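Local coordinates for protein transcriptional regulator (Vibrio vulnificus, PDB 4IVN) that represses transcription of the nan operon for sialic acid catabolism, binding N-acetylmannosamine 6-phosphate through its SIS domain and probably DNA through an RpiR-type helix-turn-helix domain, at residues Ser139-Tyr144 with Leu245-Leu250; Ile150-Lys155 with Asn252-Ser257; His192-Ala197 with Ser213-Leu218. All blocks are in the same frame, centred on the assembly; numbering follows the deposited sequence.

Contact 1 of 3, residues Ser139-Tyr144 with Leu245-Leu250; sequences SIVGRY and LLVDVL
Val247 faces both Val141 and Tyr144 and carries the tight part of this contact. Its two methyls divide the work. CG1 lies 3.7 Å from CD2 of the Tyr144 ring, meeting the ring obliquely. CG2 turns to Val141 and reaches both its carbonyl O and its CG1, the two methyls of the valines being 4.0 Å apart. Val247 CG1 is anti to the backbone N (chi1 171°), which brings it to the ring and leaves CG2 for Val141. No hydrogen bond joins the two segments; the contact is mainly apolar. Their helices run nearly parallel, 11° between the short axes, which stay 10.0 Å apart at their closest. Helices 137-151 and 237-257 both pack against the parallel sheet of the SIS domain, an alpha-beta fold. Val141 also touches Val181 of strand 176-181, so the valine pair continues into the core. The looser side is the polar end of the tyrosine. Its OH is 4.4 Å from Asp248 OD1, too far for a bond. Each group is satisfied elsewhere: Tyr144 OH is hydrogen-bonded to Gly235 O of the second subunit and to Arg148 NH1, and Asp248 OD1 forms a salt bridge with Arg148. This side is loose but not open to solvent, because Phe237 of the second subunit packs on both Tyr144 and Asp248.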
loop_
_atom_site.group_PDB
_atom_site.type_symbol
_atom_site.label_atom_id
_atom_site.label_comp_id
_atom_site.label_asym_id
_atom_site.label_seq_id
_atom_site.Cartn_x
_atom_site.Cartn_y
_atom_site.Cartn_z
ATOM N N SER A 139 -6.500 -5.853 -0.566
ATOM C CA SER A 139 -7.229 -4.648 0.019
ATOM C C SER A 139 -6.337 -3.365 -0.021
ATOM O O SER A 139 -6.819 -2.267 -0.305
ATOM C CB SER A 139 -7.577 -4.896 1.498
ATOM O OG SER A 139 -8.171 -3.758 2.098
ATOM N N ILE A 140 -5.062 -3.522 0.284
ATOM C CA ILE A 140 -4.102 -2.354 0.403
ATOM C C ILE A 140 -3.976 -1.701 -0.958
ATOM O O ILE A 140 -4.012 -0.457 -1.072
ATOM C CB ILE A 140 -2.691 -2.854 0.899
ATOM C CG1 ILE A 140 -2.693 -3.112 2.428
ATOM C CG2 ILE A 140 -1.549 -1.878 0.575
ATOM C CD1 ILE A 140 -3.718 -4.100 2.955
ATOM N N VAL A 141 -3.868 -2.542 -1.998
ATOM C CA VAL A 141 -3.748 -2.022 -3.378
ATOM C C VAL A 141 -5.025 -1.336 -3.892
ATOM O O VAL A 141 -4.911 -0.224 -4.470
ATOM C CB VAL A 141 -3.246 -3.127 -4.393
ATOM C CG1 VAL A 141 -3.162 -2.569 -5.835
ATOM C CG2 VAL A 141 -1.898 -3.636 -3.873
ATOM N N GLY A 142 -6.182 -1.983 -3.665
ATOM C CA GLY A 142 -7.484 -1.453 -4.037
ATOM C C GLY A 142 -7.787 -0.132 -3.273
ATOM O O GLY A 142 -8.269 0.824 -3.843
ATOM N N ARG A 143 -7.430 -0.051 -1.983
ATOM C CA ARG A 143 -7.546 1.205 -1.244
ATOM C C ARG A 143 -6.665 2.277 -1.831
ATOM O O ARG A 143 -7.055 3.429 -1.853
ATOM C CB ARG A 143 -7.127 0.994 0.236
ATOM C CG ARG A 143 -8.156 0.259 1.131
ATOM C CD ARG A 143 -9.601 0.859 1.133
ATOM N NE ARG A 143 -10.650 -0.001 1.807
ATOM C CZ ARG A 143 -11.930 0.338 2.066
ATOM N NH1 ARG A 143 -12.419 1.519 1.658
ATOM N NH2 ARG A 143 -12.735 -0.514 2.759
ATOM N N TYR A 144 -5.454 1.942 -2.212
ATOM C CA TYR A 144 -4.622 3.007 -2.815
ATOM C C TYR A 144 -5.238 3.511 -4.109
ATOM O O TYR A 144 -5.206 4.691 -4.397
ATOM C CB TYR A 144 -3.177 2.535 -3.052
ATOM C CG TYR A 144 -2.242 3.681 -3.448
ATOM C CD1 TYR A 144 -2.076 4.858 -2.603
ATOM C CD2 TYR A 144 -1.447 3.570 -4.606
ATOM C CE1 TYR A 144 -1.182 5.876 -2.973
ATOM C CE2 TYR A 144 -0.562 4.579 -4.944
ATOM C CZ TYR A 144 -0.448 5.714 -4.120
ATOM O OH TYR A 144 0.415 6.689 -4.540
ATOM N N LEU A 245 2.693 0.326 -8.220
ATOM C CA LEU A 245 3.214 1.023 -9.392
ATOM C C LEU A 245 2.188 1.081 -10.575
ATOM O O LEU A 245 1.980 2.134 -11.160
ATOM C CB LEU A 245 4.465 0.332 -9.875
ATOM C CG LEU A 245 5.078 0.883 -11.174
ATOM C CD1 LEU A 245 5.601 2.285 -10.957
ATOM C CD2 LEU A 245 6.214 -0.015 -11.672
ATOM N N LEU A 246 1.554 -0.037 -10.897
ATOM C CA LEU A 246 0.413 -0.016 -11.868
ATOM C C LEU A 246 -0.635 1.029 -11.532
ATOM O O LEU A 246 -1.101 1.735 -12.461
ATOM C CB LEU A 246 -0.346 -1.365 -11.954
ATOM C CG LEU A 246 0.405 -2.667 -12.229
ATOM C CD1 LEU A 246 -0.609 -3.834 -12.198
ATOM C CD2 LEU A 246 1.244 -2.642 -13.497
ATOM N N VAL A 247 -1.057 1.090 -10.259
ATOM C CA VAL A 247 -2.012 2.139 -9.817
ATOM C C VAL A 247 -1.427 3.531 -10.082
ATOM O O VAL A 247 -2.111 4.474 -10.646
ATOM C CB VAL A 247 -2.418 2.040 -8.318
ATOM C CG1 VAL A 247 -3.198 3.260 -7.898
ATOM C CG2 VAL A 247 -3.316 0.815 -8.014
ATOM N N ASP A 248 -0.151 3.707 -9.709
ATOM C CA ASP A 248 0.440 5.043 -9.883
ATOM C C ASP A 248 0.519 5.478 -11.332
ATOM O O ASP A 248 0.138 6.624 -11.645
ATOM C CB ASP A 248 1.840 5.080 -9.244
ATOM C CG ASP A 248 2.403 6.465 -9.173
ATOM O OD1 ASP A 248 1.748 7.467 -8.704
ATOM O OD2 ASP A 248 3.547 6.505 -9.475
ATOM N N VAL A 249 1.036 4.577 -12.194
ATOM C CA VAL A 249 1.116 4.815 -13.628
ATOM C C VAL A 249 -0.263 5.028 -14.253
ATOM O O VAL A 249 -0.456 5.948 -15.059
ATOM C CB VAL A 249 1.886 3.668 -14.321
ATOM C CG1 VAL A 249 1.909 3.908 -15.800
ATOM C CG2 VAL A 249 3.322 3.542 -13.776
ATOM N N LEU A 250 -1.271 4.310 -13.776
ATOM C CA LEU A 250 -2.594 4.567 -14.285
ATOM C C LEU A 250 -2.973 6.005 -14.038
ATOM O O LEU A 250 -3.409 6.669 -14.939
ATOM C CB LEU A 250 -3.628 3.557 -13.678
ATOM C CG LEU A 250 -5.086 3.772 -14.036
ATOM C CD1 LEU A 250 -5.377 3.829 -15.567
ATOM C CD2 LEU A 250 -6.015 2.740 -13.337
#

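Contact 2 of 3, residues Ile150-Lys155 with Asn252-Ser257; sequences IRIGKK and NSLLES
A Schellman motif ends helix 137-151, and the residue that packs across the contact, Ile152, lies inside it. Gly153 is the C-prime residue, with a positive phi of 85°. Its N bonds to Ile150 O at 3.0 Å, while Lys154 N returns to Leu149 O. Ile152 is the first residue to leave the helical backbone, and its side chain heads toward helix 237-257. There its two branches take different leucines. CD1 meets Leu254 CD1 at 3.9 Å, the two side chains crossing at about a right angle. CG2 faces Leu255 CD2 at 4.2 Å, a lighter touch. The CG1 branch of Ile152 stands between the backbone N and the carbonyl carbon (chi1 69°), which sets CG2 beside the backbone N. No hydrogen bond joins the segments. Within the second helix, Ser253 O takes two bonds, from Ser257 N at 2.7 Å and from Ser257 OG at 3.1 Å. The hydroxyl comes from above the carbonyl plane. Leu254 also packs on Val121 and Val124 of helix 114-126, and Tyr261 of helix 261-270 touches both leucines. Next to Ile152, Arg151 touches the bound N-acetylmannosamine 6-phosphate and bonds to Tyr147 OH, another residue of that pocket. A Schellman motif thus closes the helix just after Arg151 of the pocket, and Ile152 at this helix end packs on helix 237-257.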
loop_
_atom_site.group_PDB
_atom_site.type_symbol
_atom_site.label_atom_id
_atom_site.label_comp_id
_atom_site.label_asym_id
_atom_site.label_seq_id
_atom_site.Cartn_x
_atom_site.Cartn_y
_atom_site.Cartn_z
ATOM N N ILE A 150 -10.106 9.306 -5.916
ATOM C CA ILE A 150 -10.784 10.354 -5.199
ATOM C C ILE A 150 -9.971 11.652 -5.248
ATOM O O ILE A 150 -10.626 12.717 -5.351
ATOM C CB ILE A 150 -11.077 9.884 -3.726
ATOM C CG1 ILE A 150 -12.227 8.904 -3.772
ATOM C CG2 ILE A 150 -11.395 11.094 -2.756
ATOM C CD1 ILE A 150 -12.339 8.118 -2.452
ATOM N N ARG A 151 -8.620 11.558 -5.289
ATOM C CA ARG A 151 -7.764 12.760 -5.438
ATOM C C ARG A 151 -8.061 13.498 -6.752
ATOM O O ARG A 151 -8.092 14.753 -6.784
ATOM C CB ARG A 151 -6.266 12.408 -5.385
ATOM C CG ARG A 151 -5.720 12.055 -3.940
ATOM C CD ARG A 151 -6.098 13.009 -2.821
ATOM N NE ARG A 151 -5.635 14.399 -3.093
ATOM C CZ ARG A 151 -4.369 14.824 -3.061
ATOM N NH1 ARG A 151 -3.382 14.047 -2.618
ATOM N NH2 ARG A 151 -4.098 16.078 -3.423
ATOM N N ILE A 152 -8.294 12.735 -7.827
ATOM C CA ILE A 152 -8.736 13.328 -9.119
ATOM C C ILE A 152 -10.221 13.557 -9.303
ATOM O O ILE A 152 -10.664 13.963 -10.395
ATOM C CB ILE A 152 -8.106 12.613 -10.308
ATOM C CG1 ILE A 152 -8.624 11.164 -10.506
ATOM C CG2 ILE A 152 -6.602 12.711 -10.095
ATOM C CD1 ILE A 152 -8.153 10.594 -11.846
ATOM N N GLY A 153 -10.984 13.388 -8.239
ATOM C CA GLY A 153 -12.391 13.799 -8.232
ATOM C C GLY A 153 -13.312 12.714 -8.831
ATOM O O GLY A 153 -14.460 12.998 -9.129
ATOM N N LYS A 154 -12.849 11.453 -8.932
ATOM C CA LYS A 154 -13.711 10.388 -9.466
ATOM C C LYS A 154 -14.505 9.829 -8.283
ATOM O O LYS A 154 -13.974 9.791 -7.109
ATOM C CB LYS A 154 -12.909 9.228 -10.057
ATOM C CG LYS A 154 -12.058 9.535 -11.313
ATOM C CD LYS A 154 -12.881 10.192 -12.420
ATOM C CE LYS A 154 -13.713 9.209 -13.191
ATOM N NZ LYS A 154 -14.066 9.855 -14.532
ATOM N N LYS A 155 -15.684 9.284 -8.555
ATOM C CA LYS A 155 -16.312 8.500 -7.445
ATOM C C LYS A 155 -15.712 7.102 -7.451
ATOM O O LYS A 155 -15.794 6.423 -8.496
ATOM C CB LYS A 155 -17.846 8.404 -7.696
ATOM C CG LYS A 155 -18.506 9.803 -7.730
ATOM C CD LYS A 155 -18.362 10.341 -6.282
ATOM C CE LYS A 155 -19.267 11.541 -5.979
ATOM N NZ LYS A 155 -19.144 12.592 -7.049
ATOM N N ASN A 252 -1.210 8.610 -12.955
ATOM C CA ASN A 252 -0.334 9.586 -13.613
ATOM C C ASN A 252 -0.566 9.772 -15.134
ATOM O O ASN A 252 -0.392 10.891 -15.641
ATOM C CB ASN A 252 1.129 9.278 -13.327
ATOM C CG ASN A 252 1.461 9.427 -11.827
ATOM O OD1 ASN A 252 0.663 9.979 -11.063
ATOM N ND2 ASN A 252 2.582 8.884 -11.407
ATOM N N SER A 253 -0.871 8.687 -15.859
ATOM C CA SER A 253 -1.290 8.808 -17.269
ATOM C C SER A 253 -2.517 9.617 -17.410
ATOM O O SER A 253 -2.568 10.502 -18.292
ATOM C CB SER A 253 -1.503 7.485 -17.960
ATOM O OG SER A 253 -0.389 6.734 -17.683
ATOM N N LEU A 254 -3.502 9.352 -16.552
ATOM C CA LEU A 254 -4.726 10.156 -16.563
ATOM C C LEU A 254 -4.393 11.663 -16.423
ATOM O O LEU A 254 -4.918 12.511 -17.179
ATOM C CB LEU A 254 -5.698 9.744 -15.454
ATOM C CG LEU A 254 -6.658 8.601 -15.722
ATOM C CD1 LEU A 254 -7.024 7.915 -14.400
ATOM C CD2 LEU A 254 -7.848 9.052 -16.600
ATOM N N LEU A 255 -3.537 11.985 -15.446
ATOM C CA LEU A 255 -3.170 13.357 -15.184
ATOM C C LEU A 255 -2.425 13.931 -16.395
ATOM O O LEU A 255 -2.581 15.086 -16.756
ATOM C CB LEU A 255 -2.305 13.432 -13.915
ATOM C CG LEU A 255 -3.199 13.444 -12.648
ATOM C CD1 LEU A 255 -2.418 13.010 -11.429
ATOM C CD2 LEU A 255 -3.782 14.866 -12.420
ATOM N N GLU A 256 -1.687 13.075 -17.085
ATOM C CA GLU A 256 -0.975 13.576 -18.264
ATOM C C GLU A 256 -1.945 13.761 -19.429
ATOM O O GLU A 256 -1.809 14.709 -20.167
ATOM C CB GLU A 256 0.097 12.629 -18.639
ATOM C CG GLU A 256 0.828 13.043 -19.886
ATOM C CD GLU A 256 2.286 12.893 -19.665
ATOM O OE1 GLU A 256 2.818 13.633 -18.803
ATOM O OE2 GLU A 256 2.893 12.030 -20.335
ATOM N N SER A 257 -2.949 12.886 -19.600
ATOM C CA SER A 257 -3.855 13.030 -20.756
ATOM C C SER A 257 -4.885 14.102 -20.495
ATOM O O SER A 257 -5.355 14.739 -21.430
ATOM C CB SER A 257 -4.535 11.719 -21.145
ATOM O OG SER A 257 -3.606 10.670 -21.195
#

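Contact 3 of 3, residues His192-Ala197 with Ser213-Leu218; sequences HAAGLA and SPLSSL
Ala194 and Gly195 form the small-residue face of helix 188-199 on which the loop between strands 204-208 and 221-224 rests. Both belong to the SIS domain. The contact between the segments is apolar throughout. Ala194 CB meets Leu215 CD1 at 3.8 Å. The leucine's CG is anti to the backbone N (chi1 -175°), and this carries its end nearer the helix than the direction of its CB would suggest. Leu218 lies over the bare Gly195 CA with both methyls, CD1 at 4.0 Å and CD2 at 4.1 Å. With only a hydrogen in place of a side chain at Gly195, the backbones come close, 5.7 Å between Gly195 CA and Leu218 CA. Ala194 and Leu215 also touch Ala180 of strand 176-181, so this packing reaches the central sheet. Leu215 further touches Ser182, a residue of a sugar-phosphate pocket. Hydrogen bonds hold the loop itself in shape. Leu218 N bonds to Leu215 O at 2.8 Å. Ser213 begins an ST motif, its OG accepting from Ser216 N at 3.2 Å. In return, Ser216 OG donates to Ser213 O at 2.7 Å, in the carbonyl plane and on a lone pair.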
loop_
_atom_site.group_PDB
_atom_site.type_symbol
_atom_site.label_atom_id
_atom_site.label_comp_id
_atom_site.label_asym_id
_atom_site.label_seq_id
_atom_site.Cartn_x
_atom_site.Cartn_y
_atom_site.Cartn_z
ATOM N N HIS A 192 -16.102 -13.854 -8.056
ATOM C CA HIS A 192 -17.535 -13.942 -8.186
ATOM C C HIS A 192 -18.129 -12.542 -8.375
ATOM O O HIS A 192 -18.966 -12.299 -9.271
ATOM C CB HIS A 192 -18.121 -14.655 -6.971
ATOM C CG HIS A 192 -19.622 -14.673 -6.985
ATOM N ND1 HIS A 192 -20.353 -15.421 -7.905
ATOM C CD2 HIS A 192 -20.561 -13.995 -6.183
ATOM C CE1 HIS A 192 -21.654 -15.203 -7.705
ATOM N NE2 HIS A 192 -21.773 -14.331 -6.638
ATOM N N ALA A 193 -17.681 -11.593 -7.563
ATOM C CA ALA A 193 -18.152 -10.255 -7.697
ATOM C C ALA A 193 -17.668 -9.678 -9.049
ATOM O O ALA A 193 -18.499 -9.079 -9.805
ATOM C CB ALA A 193 -17.710 -9.380 -6.471
ATOM N N ALA A 194 -16.405 -9.892 -9.440
ATOM C CA ALA A 194 -15.970 -9.295 -10.716
ATOM C C ALA A 194 -16.801 -9.870 -11.864
ATOM O O ALA A 194 -17.224 -9.154 -12.810
ATOM C CB ALA A 194 -14.460 -9.523 -10.994
ATOM N N GLY A 195 -17.041 -11.177 -11.781
ATOM C CA GLY A 195 -17.859 -11.970 -12.739
ATOM C C GLY A 195 -19.268 -11.454 -12.913
ATOM O O GLY A 195 -19.822 -11.439 -14.035
ATOM N N LEU A 196 -19.874 -10.962 -11.838
ATOM C CA LEU A 196 -21.213 -10.361 -11.973
ATOM C C LEU A 196 -21.298 -9.087 -12.856
ATOM O O LEU A 196 -22.278 -8.948 -13.663
ATOM C CB LEU A 196 -21.755 -10.028 -10.596
ATOM C CG LEU A 196 -22.130 -11.365 -9.837
ATOM C CD1 LEU A 196 -22.212 -11.031 -8.309
ATOM C CD2 LEU A 196 -23.421 -12.010 -10.407
ATOM N N ALA A 197 -20.315 -8.194 -12.721
ATOM C CA ALA A 197 -20.209 -7.007 -13.550
ATOM C C ALA A 197 -19.865 -7.426 -14.987
ATOM O O ALA A 197 -20.500 -6.983 -15.951
ATOM C CB ALA A 197 -19.119 -6.083 -13.020
ATOM N N SER A 213 -5.412 -16.788 -15.417
ATOM C CA SER A 213 -5.952 -17.057 -14.110
ATOM C C SER A 213 -7.439 -17.118 -14.403
ATOM O O SER A 213 -7.860 -16.651 -15.457
ATOM C CB SER A 213 -5.588 -15.881 -13.152
ATOM O OG SER A 213 -6.571 -14.811 -13.319
ATOM N N PRO A 214 -8.249 -17.660 -13.464
ATOM C CA PRO A 214 -9.723 -17.620 -13.581
ATOM C C PRO A 214 -10.262 -16.196 -13.857
ATOM O O PRO A 214 -11.290 -15.971 -14.583
ATOM C CB PRO A 214 -10.159 -18.060 -12.183
ATOM C CG PRO A 214 -9.082 -19.026 -11.724
ATOM C CD PRO A 214 -7.793 -18.525 -12.340
ATOM N N LEU A 215 -9.624 -15.222 -13.222
ATOM C CA LEU A 215 -10.011 -13.825 -13.386
ATOM C C LEU A 215 -9.775 -13.299 -14.794
ATOM O O LEU A 215 -10.542 -12.462 -15.337
ATOM C CB LEU A 215 -9.365 -12.946 -12.255
ATOM C CG LEU A 215 -9.743 -11.440 -12.169
ATOM C CD1 LEU A 215 -11.234 -11.280 -11.916
ATOM C CD2 LEU A 215 -8.993 -10.724 -10.987
ATOM N N SER A 216 -8.730 -13.777 -15.480
ATOM C CA SER A 216 -8.526 -13.214 -16.838
ATOM C C SER A 216 -9.656 -13.464 -17.812
ATOM O O SER A 216 -9.926 -12.628 -18.653
ATOM C CB SER A 216 -7.148 -13.547 -17.432
ATOM O OG SER A 216 -6.958 -14.893 -17.275
ATOM N N SER A 217 -10.421 -14.525 -17.656
ATOM C CA SER A 217 -11.481 -14.712 -18.582
ATOM C C SER A 217 -12.715 -13.898 -18.125
ATOM O O SER A 217 -13.760 -13.995 -18.718
ATOM C CB SER A 217 -11.806 -16.230 -18.697
ATOM O OG SER A 217 -12.643 -16.594 -17.607
ATOM N N LEU A 218 -12.602 -13.063 -17.084
ATOM C CA LEU A 218 -13.731 -12.190 -16.727
ATOM C C LEU A 218 -13.258 -10.767 -16.692
ATOM O O LEU A 218 -13.768 -10.021 -15.860
ATOM C CB LEU A 218 -14.250 -12.520 -15.287
ATOM C CG LEU A 218 -14.642 -13.963 -14.989
ATOM C CD1 LEU A 218 -14.571 -14.161 -13.484
ATOM C CD2 LEU A 218 -16.037 -14.228 -15.581
#

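All three contacts involve elements of the SIS domain. Contacts 1 and 2 share helices 137-151 and 237-257, and their centres are about 13 Å apart. Their segments alternate along the chain: 139-144, 150-155, 245-250, 252-257. Both also touch the second subunit, so this helix pair takes part in the dimer. Contact 3 joins helix 188-199 to the loop before strand 221-224. It is nested in sequence inside the loops closed by the other two. Its centre lies about 19 Å from that of contact 1 and about 25 Å from that of contact 2, with no touch. Contact 2 holds a residue of one sugar-phosphate pocket, whereas contact 3 lies near the other.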